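Local coordinates for protein glutathione reductase (Bartonella henselae, PDB 3O0H) that probably catalyses the NADPH-dependent reduction of glutathione disulfide to glutathione, using bound FAD and a redox-active disulfide, at residues K72-Q80 with A364-G372; E407-V415 with G424-I435. All coordinates share one frame; numbering follows the deposited sequence. Where two conformers were deposited one is given.

Contact 1 of 2, residues K72-Q80 with A364-G372; sequences KKLYFYASQ and AVFSQPEIG. With FAD (flavin-adenine dinucleotide), chain H.
Phe366 and Phe76 meet edge to face, the edge of Phe366 turned toward the face of Phe76, with ring centroids 5.4 Å apart and planes at 66°. The packing is tight here. CB of Phe366 lies over that same face of Phe76, while CG of Gln80 covers the opposite one. Lys73 lays its aliphatic chain across one face of Phe366, its CE 3.9 Å from the ring centroid in a CH-pi contact; its NZ goes on to Tyr77 OH and to the carbonyl of Pro460 of the second subunit. On the flavin side Lys72 skirts the same ring with CE 4.0 Å from Phe366 CD1. Three bends along its chain (chi2 to chi4) carry NZ to the isoalloxazine, where it donates to FAD N5 at 3.0 Å and to FAD O4 at 2.9 Å; Glu205 adds a salt bridge to this ammonium group, as the lysine–glutamate pair beside the flavin does in related disulfide reductases.

Toward Gln80 the contact becomes polar and wetter. Ser79 is modelled in two conformers, and in one of them OG lies 2.8 Å from Gln368 OE1 and also close to Phe76 O. Elsewhere water fills in: one molecule joins Ser79 O to Gln368 NE2, the latter bond weak, and another accepts a hydrogen bond from Gln80 NE2 and donates one to Glu370 OE2, the water oxygen lying 2.7 Å from that OE2, which also accepts from Asn431 N.

Helix 69-88 thus packs residues 72-80 against the turn between strands 363-365 and 371-375, with helices 201-212 and 232-245 packed against that turn and helix 102-126 covering Tyr75 and Ala78.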
loop_
_atom_site.group_PDB
_atom_site.type_symbol
_atom_site.label_atom_id
_atom_site.label_comp_id
_atom_site.label_asym_id
_atom_site.label_seq_id
_atom_site.Cartn_x
_atom_site.Cartn_y
_atom_site.Cartn_z
ATOM N N LYS B 72 -5.035 16.795 -9.320
ATOM C CA LYS B 72 -6.030 16.223 -8.442
ATOM C C LYS B 72 -5.341 15.502 -7.242
ATOM O O LYS B 72 -5.715 15.668 -6.068
ATOM C CB LYS B 72 -6.869 15.209 -9.279
ATOM C CG LYS B 72 -7.887 14.420 -8.552
ATOM C CD LYS B 72 -7.376 13.139 -7.875
ATOM C CE LYS B 72 -7.217 11.999 -8.838
ATOM N NZ LYS B 72 -8.393 11.616 -9.716
ATOM N N LYS B 73 -4.359 14.682 -7.555
ATOM C CA LYS B 73 -3.677 13.886 -6.529
ATOM C C LYS B 73 -2.854 14.799 -5.610
ATOM O O LYS B 73 -2.731 14.562 -4.403
ATOM C CB LYS B 73 -2.802 12.811 -7.194
ATOM C CG LYS B 73 -2.136 11.822 -6.196
ATOM C CD LYS B 73 -3.141 10.890 -5.642
ATOM C CE LYS B 73 -2.527 9.768 -4.764
ATOM N NZ LYS B 73 -1.635 8.734 -5.401
ATOM N N LEU B 74 -2.308 15.869 -6.173
ATOM C CA LEU B 74 -1.560 16.823 -5.355
ATOM C C LEU B 74 -2.485 17.523 -4.371
ATOM O O LEU B 74 -2.099 17.724 -3.200
ATOM C CB LEU B 74 -0.821 17.838 -6.215
ATOM C CG LEU B 74 0.302 17.279 -7.079
ATOM C CD1 LEU B 74 0.894 18.363 -8.011
ATOM C CD2 LEU B 74 1.427 16.634 -6.222
ATOM N N TYR B 75 -3.677 17.897 -4.818
ATOM C CA TYR B 75 -4.611 18.636 -3.988
ATOM C C TYR B 75 -5.162 17.694 -2.952
ATOM O O TYR B 75 -5.434 18.110 -1.830
ATOM C CB TYR B 75 -5.752 19.297 -4.816
ATOM C CG TYR B 75 -5.287 20.577 -5.526
ATOM C CD1 TYR B 75 -3.964 20.721 -5.956
ATOM C CD2 TYR B 75 -6.169 21.613 -5.787
ATOM C CE1 TYR B 75 -3.528 21.921 -6.620
ATOM C CE2 TYR B 75 -5.756 22.788 -6.438
ATOM C CZ TYR B 75 -4.438 22.928 -6.862
ATOM O OH TYR B 75 -4.053 24.088 -7.520
ATOM N N PHE B 76 -5.372 16.438 -3.359
ATOM C CA PHE B 76 -5.741 15.336 -2.459
ATOM C C PHE B 76 -4.727 15.259 -1.313
ATOM O O PHE B 76 -5.091 15.336 -0.143
ATOM C CB PHE B 76 -5.671 14.006 -3.230
ATOM C CG PHE B 76 -5.716 12.782 -2.344
ATOM C CD1 PHE B 76 -6.910 12.343 -1.804
ATOM C CD2 PHE B 76 -4.578 12.044 -2.109
ATOM C CE1 PHE B 76 -6.960 11.174 -1.004
ATOM C CE2 PHE B 76 -4.614 10.890 -1.304
ATOM C CZ PHE B 76 -5.806 10.458 -0.754
ATOM N N TYR B 77 -3.447 15.172 -1.640
ATOM C CA TYR B 77 -2.417 15.152 -0.573
ATOM C C TYR B 77 -2.469 16.419 0.308
ATOM O O TYR B 77 -2.434 16.355 1.555
ATOM C CB TYR B 77 -1.013 15.006 -1.155
ATOM C CG TYR B 77 -0.663 13.665 -1.771
ATOM C CD1 TYR B 77 -0.910 12.464 -1.100
ATOM C CD2 TYR B 77 0.026 13.617 -2.993
ATOM C CE1 TYR B 77 -0.522 11.218 -1.671
ATOM C CE2 TYR B 77 0.390 12.398 -3.567
ATOM C CZ TYR B 77 0.131 11.219 -2.912
ATOM O OH TYR B 77 0.531 10.045 -3.536
ATOM N N ALA B 78 -2.562 17.574 -0.323
ATOM C CA ALA B 78 -2.621 18.794 0.429
ATOM C C ALA B 78 -3.770 18.750 1.449
ATOM O O ALA B 78 -3.599 19.149 2.592
ATOM C CB ALA B 78 -2.775 20.018 -0.505
ATOM N N SER B 79 -4.916 18.265 1.021
ATOM C CA SER B 79 -6.114 18.266 1.858
ATOM C C SER B 79 -6.073 17.231 3.004
ATOM O O SER B 79 -6.849 17.322 3.960
ATOM C CB SER B 79 -7.367 18.022 1.007
ATOM O OG SER B 79 -7.446 16.685 0.541
ATOM N N GLN B 80 -5.188 16.263 2.926
ATOM C CA GLN B 80 -5.115 15.218 3.960
ATOM C C GLN B 80 -4.415 15.648 5.215
ATOM O O GLN B 80 -4.645 15.060 6.256
ATOM C CB GLN B 80 -4.353 14.000 3.449
ATOM C CG GLN B 80 -4.966 13.169 2.403
ATOM C CD GLN B 80 -4.107 11.916 2.147
ATOM O OE1 GLN B 80 -2.905 12.014 1.843
ATOM N NE2 GLN B 80 -4.696 10.755 2.331
ATOM N N ALA B 364 -9.272 3.371 -8.974
ATOM C CA ALA B 364 -9.181 4.037 -7.678
ATOM C C ALA B 364 -10.058 5.273 -7.686
ATOM O O ALA B 364 -10.296 5.849 -8.739
ATOM C CB ALA B 364 -7.705 4.404 -7.367
ATOM N N VAL B 365 -10.568 5.670 -6.513
ATOM C CA VAL B 365 -11.138 7.004 -6.330
ATOM C C VAL B 365 -10.411 7.642 -5.166
ATOM O O VAL B 365 -10.370 7.030 -4.104
ATOM C CB VAL B 365 -12.638 6.930 -5.998
ATOM C CG1 VAL B 365 -13.236 8.336 -5.909
ATOM C CG2 VAL B 365 -13.383 6.046 -7.042
ATOM N N PHE B 366 -9.797 8.816 -5.372
ATOM C CA PHE B 366 -9.086 9.506 -4.309
ATOM C C PHE B 366 -10.011 10.414 -3.529
ATOM O O PHE B 366 -9.767 11.616 -3.307
ATOM C CB PHE B 366 -7.837 10.187 -4.844
ATOM C CG PHE B 366 -6.818 9.173 -5.276
ATOM C CD1 PHE B 366 -6.724 8.776 -6.599
ATOM C CD2 PHE B 366 -6.046 8.516 -4.311
ATOM C CE1 PHE B 366 -5.799 7.788 -6.985
ATOM C CE2 PHE B 366 -5.128 7.519 -4.687
ATOM C CZ PHE B 366 -5.008 7.174 -6.016
ATOM N N SER B 367 -11.086 9.778 -3.124
ATOM C CA SER B 367 -11.960 10.288 -2.103
ATOM C C SER B 367 -11.260 10.137 -0.742
ATOM O O SER B 367 -10.136 9.591 -0.634
ATOM C CB SER B 367 -13.291 9.501 -2.150
ATOM O OG SER B 367 -13.056 8.113 -2.213
ATOM N N GLN B 368 -11.911 10.632 0.297
ATOM C CA GLN B 368 -11.448 10.444 1.664
ATOM C C GLN B 368 -12.645 10.014 2.507
ATOM O O GLN B 368 -13.512 10.813 2.767
ATOM C CB GLN B 368 -10.817 11.706 2.221
ATOM C CG GLN B 368 -9.652 12.224 1.301
ATOM C CD GLN B 368 -9.165 13.621 1.656
ATOM O OE1 GLN B 368 -9.202 14.567 0.836
ATOM N NE2 GLN B 368 -8.734 13.766 2.860
ATOM N N PRO B 369 -12.707 8.742 2.875
ATOM C CA PRO B 369 -11.755 7.664 2.591
ATOM C C PRO B 369 -11.627 7.278 1.108
ATOM O O PRO B 369 -12.566 7.466 0.339
ATOM C CB PRO B 369 -12.300 6.467 3.400
ATOM C CG PRO B 369 -13.703 6.851 3.779
ATOM C CD PRO B 369 -13.825 8.313 3.747
ATOM N N GLU B 370 -10.420 6.814 0.773
ATOM C CA GLU B 370 -10.025 6.359 -0.528
ATOM C C GLU B 370 -10.681 5.024 -0.854
ATOM O O GLU B 370 -11.010 4.222 0.037
ATOM C CB GLU B 370 -8.494 6.168 -0.587
ATOM C CG GLU B 370 -7.665 7.386 -0.315
ATOM C CD GLU B 370 -6.229 6.997 0.045
ATOM O OE1 GLU B 370 -5.466 6.703 -0.912
ATOM O OE2 GLU B 370 -5.915 6.972 1.270
ATOM N N ILE B 371 -10.863 4.806 -2.153
ATOM C CA ILE B 371 -11.470 3.600 -2.678
ATOM C C ILE B 371 -10.536 2.958 -3.730
ATOM O O ILE B 371 -9.899 3.668 -4.533
ATOM C CB ILE B 371 -12.819 3.933 -3.350
ATOM C CG1 ILE B 371 -13.893 4.153 -2.298
ATOM C CG2 ILE B 371 -13.293 2.805 -4.305
ATOM C CD1 ILE B 371 -15.202 4.816 -2.894
ATOM N N GLY B 372 -10.483 1.637 -3.696
ATOM C CA GLY B 372 -9.908 0.812 -4.744
ATOM C C GLY B 372 -10.840 -0.340 -5.066
ATOM O O GLY B 372 -11.478 -0.953 -4.169
HETATM P PA FAD H . -6.173 13.608 -23.180
HETATM O O1A FAD H . -7.374 14.339 -22.663
HETATM O O2A FAD H . -5.123 13.327 -22.139
HETATM O O5B FAD H . -5.481 14.358 -24.410
HETATM C C5B FAD H . -6.190 14.928 -25.491
HETATM C C4B FAD H . -5.364 16.119 -25.932
HETATM O O4B FAD H . -5.765 16.573 -27.216
HETATM C C3B FAD H . -5.463 17.321 -25.001
HETATM O O3B FAD H . -4.154 17.766 -24.629
HETATM C C2B FAD H . -6.175 18.380 -25.822
HETATM O O2B FAD H . -5.697 19.668 -25.516
HETATM C C1B FAD H . -5.814 18.033 -27.226
HETATM N N9A FAD H . -6.754 18.254 -28.338
HETATM C C8A FAD H . -8.064 17.885 -28.414
HETATM N N7A FAD H . -8.504 18.144 -29.656
HETATM C C5A FAD H . -7.459 18.672 -30.361
HETATM C C6A FAD H . -7.306 19.040 -31.671
HETATM N N6A FAD H . -8.310 18.998 -32.560
HETATM N N1A FAD H . -6.086 19.511 -32.094
HETATM C C2A FAD H . -5.035 19.560 -31.210
HETATM N N3A FAD H . -5.171 19.164 -29.921
HETATM C C4A FAD H . -6.366 18.688 -29.543
HETATM N N1 FAD H . -7.629 9.007 -15.134
HETATM C C2 FAD H . -6.969 8.080 -14.353
HETATM O O2 FAD H . -6.528 6.997 -14.816
HETATM N N3 FAD H . -6.781 8.339 -13.053
HETATM C C4 FAD H . -7.188 9.521 -12.457
HETATM O O4 FAD H . -6.924 9.674 -11.258
HETATM C C4X FAD H . -7.856 10.464 -13.239
HETATM N N5 FAD H . -8.271 11.660 -12.719
HETATM C C5X FAD H . -8.894 12.578 -13.564
HETATM C C6 FAD H . -9.321 13.774 -13.013
HETATM C C7 FAD H . -9.935 14.734 -13.806
HETATM C C7M FAD H . -10.372 16.035 -13.156
HETATM C C8 FAD H . -10.117 14.496 -15.154
HETATM C C8M FAD H . -10.821 15.510 -16.032
HETATM C C9 FAD H . -9.715 13.287 -15.708
HETATM C C9A FAD H . -9.104 12.318 -14.906
HETATM N N10 FAD H . -8.676 11.102 -15.411
HETATM C C10 FAD H . -8.042 10.200 -14.595
HETATM C "C1'" FAD H . -8.867 10.729 -16.828
HETATM C "C2'" FAD H . -7.656 10.963 -17.695
HETATM O "O2'" FAD H . -7.344 12.342 -17.672
HETATM C "C3'" FAD H . -7.997 10.532 -19.098
HETATM O "O3'" FAD H . -8.582 9.243 -19.161
HETATM C "C4'" FAD H . -6.786 10.660 -19.996
HETATM O "O4'" FAD H . -6.309 12.006 -19.922
HETATM C "C5'" FAD H . -7.146 10.345 -21.442
HETATM O "O5'" FAD H . -5.971 10.406 -22.280
HETATM P P FAD H . -6.221 10.803 -23.816
HETATM O O1P FAD H . -4.930 10.654 -24.591
HETATM O O2P FAD H . -7.368 9.986 -24.369
HETATM O O3P FAD H . -6.770 12.288 -23.868
HETATM O O HOH W 1 -8.848 15.535 4.889
HETATM O O HOH W 2 -3.686 7.918 2.499
#

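Contact 2 of 2, residues E407-V415 with G424-I435; sequences EKMFMKLVV and GAHVLGENAGEI
Phe410 and Leu428 form a hydrogen-bonded antiparallel pair, with Phe410 N to Leu428 O at 2.8 Å and an N-H...O angle of 166°, and the return bond from Leu428 N to Phe410 O. Lys412 with His426 and Val414 with Gly424 repeat this pattern, giving six backbone bonds in all. In the non-hydrogen-bonded pairs between them, Met411 with Val427 and Leu413 with Ala425, CA-H groups approach carbonyl oxygens instead, as with Val427 CA and Phe410 O at 3.3 Å.

The side chains then sort onto two faces. On one, the Phe410 ring leans over the neighbouring strand and presents its edge to Leu428 N; CG anti to the backbone N (chi1 166°) puts it there. Farther along, Val414 CG2 meets the edge of the His426 imidazole, 3.9 Å from CD2. The other face is apolar: Leu413 CD2 rests 3.6 Å from Ala425 CB, and Met411 CE touches Ile435 CD1 on the helix that follows. Met409 bends at chi2 and chi3, bringing SD to 3.9 Å from Val427 CG1 and laying CE against the backbone of Gly429 and Glu430. Beyond the strand ends, a water accepts a hydrogen bond from Glu430 N and donates one to Lys408 O.

Outer partners fix the polar tips. His426 ND1 and NE2 bond to Thr373 OG1 and Leu376 O, and Lys412 NZ makes salt bridges with Glu378, Asp233 and Asp231.

This is a beta hairpin in the central antiparallel sheet of the dimerisation domain. Strand 387-395 flanks 409-416 and 371-375 flanks 422-428; helix 232-245 covers Phe410 and Leu428, helix 449-454 packs on Leu413, and a type II turn, Gly429 to Ala432, leads into helix 432-444.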
loop_
_atom_site.group_PDB
_atom_site.type_symbol
_atom_site.label_atom_id
_atom_site.label_comp_id
_atom_site.label_asym_id
_atom_site.label_seq_id
_atom_site.Cartn_x
_atom_site.Cartn_y
_atom_site.Cartn_z
ATOM N N GLU B 407 -11.715 6.460 11.503
ATOM C CA GLU B 407 -11.453 5.861 10.213
ATOM C C GLU B 407 -11.272 4.357 10.354
ATOM O O GLU B 407 -10.509 3.876 11.221
ATOM C CB GLU B 407 -10.234 6.506 9.566
ATOM C CG GLU B 407 -10.382 8.010 9.279
ATOM C CD GLU B 407 -9.111 8.609 8.676
ATOM O OE1 GLU B 407 -8.292 7.835 8.116
ATOM O OE2 GLU B 407 -8.937 9.836 8.749
ATOM N N LYS B 408 -12.022 3.640 9.523
ATOM C CA LYS B 408 -11.964 2.182 9.387
ATOM C C LYS B 408 -11.242 1.802 8.105
ATOM O O LYS B 408 -10.931 2.670 7.262
ATOM C CB LYS B 408 -13.377 1.588 9.297
ATOM C CG LYS B 408 -14.350 2.010 10.396
ATOM C CD LYS B 408 -14.024 1.342 11.728
ATOM C CE LYS B 408 -15.186 1.506 12.716
ATOM N NZ LYS B 408 -14.704 1.332 14.105
ATOM N N MET B 409 -10.975 0.504 7.969
ATOM C CA MET B 409 -10.530 -0.082 6.719
ATOM C C MET B 409 -11.592 -1.109 6.384
ATOM O O MET B 409 -12.023 -1.883 7.262
ATOM C CB MET B 409 -9.184 -0.798 6.857
ATOM C CG MET B 409 -8.764 -1.624 5.577
ATOM S SD MET B 409 -8.204 -0.642 4.168
ATOM C CE MET B 409 -7.538 0.695 5.113
ATOM N N PHE B 410 -12.010 -1.095 5.135
ATOM C CA PHE B 410 -12.980 -2.054 4.615
ATOM C C PHE B 410 -12.335 -2.880 3.504
ATOM O O PHE B 410 -11.723 -2.318 2.604
ATOM C CB PHE B 410 -14.162 -1.288 4.075
ATOM C CG PHE B 410 -15.042 -2.112 3.230
ATOM C CD1 PHE B 410 -15.984 -2.948 3.820
ATOM C CD2 PHE B 410 -14.907 -2.096 1.837
ATOM C CE1 PHE B 410 -16.797 -3.738 3.069
ATOM C CE2 PHE B 410 -15.750 -2.890 1.042
ATOM C CZ PHE B 410 -16.675 -3.721 1.666
ATOM N N MET B 411 -12.433 -4.200 3.565
ATOM C CA MET B 411 -11.901 -5.062 2.496
ATOM C C MET B 411 -12.946 -6.140 2.211
ATOM O O MET B 411 -13.519 -6.742 3.149
ATOM C CB MET B 411 -10.597 -5.737 2.907
ATOM C CG MET B 411 -9.415 -4.783 3.054
ATOM S SD MET B 411 -7.959 -5.529 3.893
ATOM C CE MET B 411 -6.743 -4.229 3.679
ATOM N N LYS B 412 -13.221 -6.381 0.938
ATOM C CA LYS B 412 -14.181 -7.427 0.598
ATOM C C LYS B 412 -13.690 -8.217 -0.613
ATOM O O LYS B 412 -13.275 -7.647 -1.600
ATOM C CB LYS B 412 -15.560 -6.827 0.387
ATOM C CG LYS B 412 -16.612 -7.838 0.028
ATOM C CD LYS B 412 -18.018 -7.280 0.099
ATOM C CE LYS B 412 -18.376 -6.460 -1.122
ATOM N NZ LYS B 412 -19.705 -5.777 -1.059
ATOM N N LEU B 413 -13.671 -9.546 -0.506
ATOM C CA LEU B 413 -13.380 -10.388 -1.661
ATOM C C LEU B 413 -14.660 -11.107 -2.088
ATOM O O LEU B 413 -15.412 -11.594 -1.279
ATOM C CB LEU B 413 -12.279 -11.362 -1.312
ATOM C CG LEU B 413 -10.934 -10.777 -0.900
ATOM C CD1 LEU B 413 -9.965 -11.871 -0.463
ATOM C CD2 LEU B 413 -10.365 -9.944 -2.018
ATOM N N VAL B 414 -14.893 -11.146 -3.390
ATOM C CA VAL B 414 -16.081 -11.708 -3.952
ATOM C C VAL B 414 -15.606 -12.948 -4.709
ATOM O O VAL B 414 -14.755 -12.875 -5.589
ATOM C CB VAL B 414 -16.784 -10.739 -4.876
ATOM C CG1 VAL B 414 -18.015 -11.435 -5.479
ATOM C CG2 VAL B 414 -17.223 -9.454 -4.150
ATOM N N VAL B 415 -16.143 -14.089 -4.354
ATOM C CA VAL B 415 -15.545 -15.358 -4.820
ATOM C C VAL B 415 -16.584 -16.219 -5.555
ATOM O O VAL B 415 -17.716 -16.327 -5.106
ATOM C CB VAL B 415 -14.886 -16.085 -3.613
ATOM C CG1 VAL B 415 -14.372 -17.479 -4.009
ATOM C CG2 VAL B 415 -13.746 -15.197 -3.028
ATOM N N GLY B 424 -13.875 -10.545 -7.666
ATOM C CA GLY B 424 -13.973 -9.117 -7.349
ATOM C C GLY B 424 -13.258 -8.809 -6.033
ATOM O O GLY B 424 -13.202 -9.660 -5.146
ATOM N N ALA B 425 -12.727 -7.590 -5.911
ATOM C CA ALA B 425 -12.065 -7.156 -4.692
ATOM C C ALA B 425 -12.267 -5.638 -4.570
ATOM O O ALA B 425 -12.040 -4.885 -5.538
ATOM C CB ALA B 425 -10.537 -7.507 -4.707
ATOM N N HIS B 426 -12.654 -5.226 -3.361
ATOM C CA HIS B 426 -13.126 -3.872 -3.056
ATOM C C HIS B 426 -12.560 -3.407 -1.730
ATOM O O HIS B 426 -12.622 -4.135 -0.749
ATOM C CB HIS B 426 -14.655 -3.862 -3.036
ATOM C CG HIS B 426 -15.238 -4.565 -4.209
ATOM N ND1 HIS B 426 -15.180 -4.046 -5.487
ATOM C CD2 HIS B 426 -15.785 -5.802 -4.324
ATOM C CE1 HIS B 426 -15.704 -4.920 -6.327
ATOM N NE2 HIS B 426 -16.105 -5.983 -5.642
ATOM N N VAL B 427 -11.993 -2.200 -1.706
ATOM C CA VAL B 427 -11.227 -1.724 -0.575
ATOM C C VAL B 427 -11.610 -0.266 -0.361
ATOM O O VAL B 427 -11.723 0.509 -1.323
ATOM C CB VAL B 427 -9.718 -1.839 -0.811
ATOM C CG1 VAL B 427 -8.877 -1.373 0.414
ATOM C CG2 VAL B 427 -9.282 -3.253 -1.205
ATOM N N LEU B 428 -11.808 0.098 0.890
ATOM C CA LEU B 428 -12.035 1.478 1.263
ATOM C C LEU B 428 -11.258 1.766 2.517
ATOM O O LEU B 428 -11.384 1.024 3.479
ATOM C CB LEU B 428 -13.522 1.742 1.438
ATOM C CG LEU B 428 -13.844 3.111 2.046
ATOM C CD1 LEU B 428 -15.127 3.603 1.445
ATOM C CD2 LEU B 428 -13.903 3.073 3.567
ATOM N N GLY B 429 -10.511 2.877 2.524
ATOM C CA GLY B 429 -9.666 3.276 3.607
ATOM C C GLY B 429 -8.282 3.645 3.078
ATOM O O GLY B 429 -8.050 3.811 1.862
ATOM N N GLU B 430 -7.360 3.752 4.001
ATOM C CA GLU B 430 -6.041 4.318 3.711
ATOM C C GLU B 430 -5.289 3.519 2.599
ATOM O O GLU B 430 -5.158 2.288 2.679
ATOM C CB GLU B 430 -5.260 4.392 5.046
ATOM C CG GLU B 430 -3.778 4.615 4.925
ATOM C CD GLU B 430 -3.148 4.916 6.262
ATOM O OE1 GLU B 430 -3.876 5.450 7.150
ATOM O OE2 GLU B 430 -1.939 4.592 6.419
ATOM N N ASN B 431 -4.847 4.231 1.552
ATOM C CA ASN B 431 -4.116 3.649 0.429
ATOM C C ASN B 431 -4.885 2.571 -0.325
ATOM O O ASN B 431 -4.292 1.745 -0.998
ATOM C CB ASN B 431 -2.745 3.118 0.907
ATOM C CG ASN B 431 -1.882 4.217 1.456
ATOM O OD1 ASN B 431 -1.295 4.072 2.506
ATOM N ND2 ASN B 431 -1.818 5.338 0.752
ATOM N N ALA B 432 -6.215 2.659 -0.303
ATOM C CA ALA B 432 -7.075 1.673 -0.941
ATOM C C ALA B 432 -6.713 1.484 -2.436
ATOM O O ALA B 432 -6.753 0.383 -2.930
ATOM C CB ALA B 432 -8.555 2.072 -0.789
ATOM N N GLY B 433 -6.346 2.557 -3.126
ATOM C CA GLY B 433 -5.891 2.448 -4.509
ATOM C C GLY B 433 -4.639 1.605 -4.707
ATOM O O GLY B 433 -4.573 0.796 -5.659
ATOM N N GLU B 434 -3.617 1.853 -3.887
ATOM C CA GLU B 434 -2.396 1.032 -3.889
ATOM C C GLU B 434 -2.748 -0.433 -3.648
ATOM O O GLU B 434 -2.314 -1.347 -4.381
ATOM C CB GLU B 434 -1.412 1.483 -2.812
ATOM C CG GLU B 434 -0.918 2.888 -2.879
ATOM C CD GLU B 434 -0.001 3.127 -4.072
ATOM O OE1 GLU B 434 0.428 2.122 -4.682
ATOM O OE2 GLU B 434 0.280 4.318 -4.364
ATOM N N ILE B 435 -3.565 -0.671 -2.635
ATOM C CA ILE B 435 -3.915 -2.039 -2.280
ATOM C C ILE B 435 -4.654 -2.743 -3.393
ATOM O O ILE B 435 -4.351 -3.890 -3.719
ATOM C CB ILE B 435 -4.745 -2.089 -0.986
ATOM C CG1 ILE B 435 -3.881 -1.637 0.189
ATOM C CG2 ILE B 435 -5.356 -3.481 -0.794
ATOM C CD1 ILE B 435 -4.692 -1.322 1.487
HETATM O O HOH W 3 -8.441 3.643 6.764
#

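How the contacts relate
Contact 1 precedes contact 2 along the chain, and their centres lie about 15 Å apart. They meet in the antiparallel sheet of the dimerisation domain, where strand 371-375 of contact 1 neighbours strand 422-428 of contact 2. Probable backbone hydrogen bonds join them, Gly372 O to Val427 N at 2.8 Å and Glu370 O to Gly429 N at 2.9 Å, while Ala432 CB packs against Glu370 O and Gly372 N. Contact 1 fastens the edge of this sheet to the FAD-binding helix 69-88; contact 2 builds its interior. Both touch the second subunit, whose His459 O also bonds FAD, so the flavin site and the sheet both border the dimer interface.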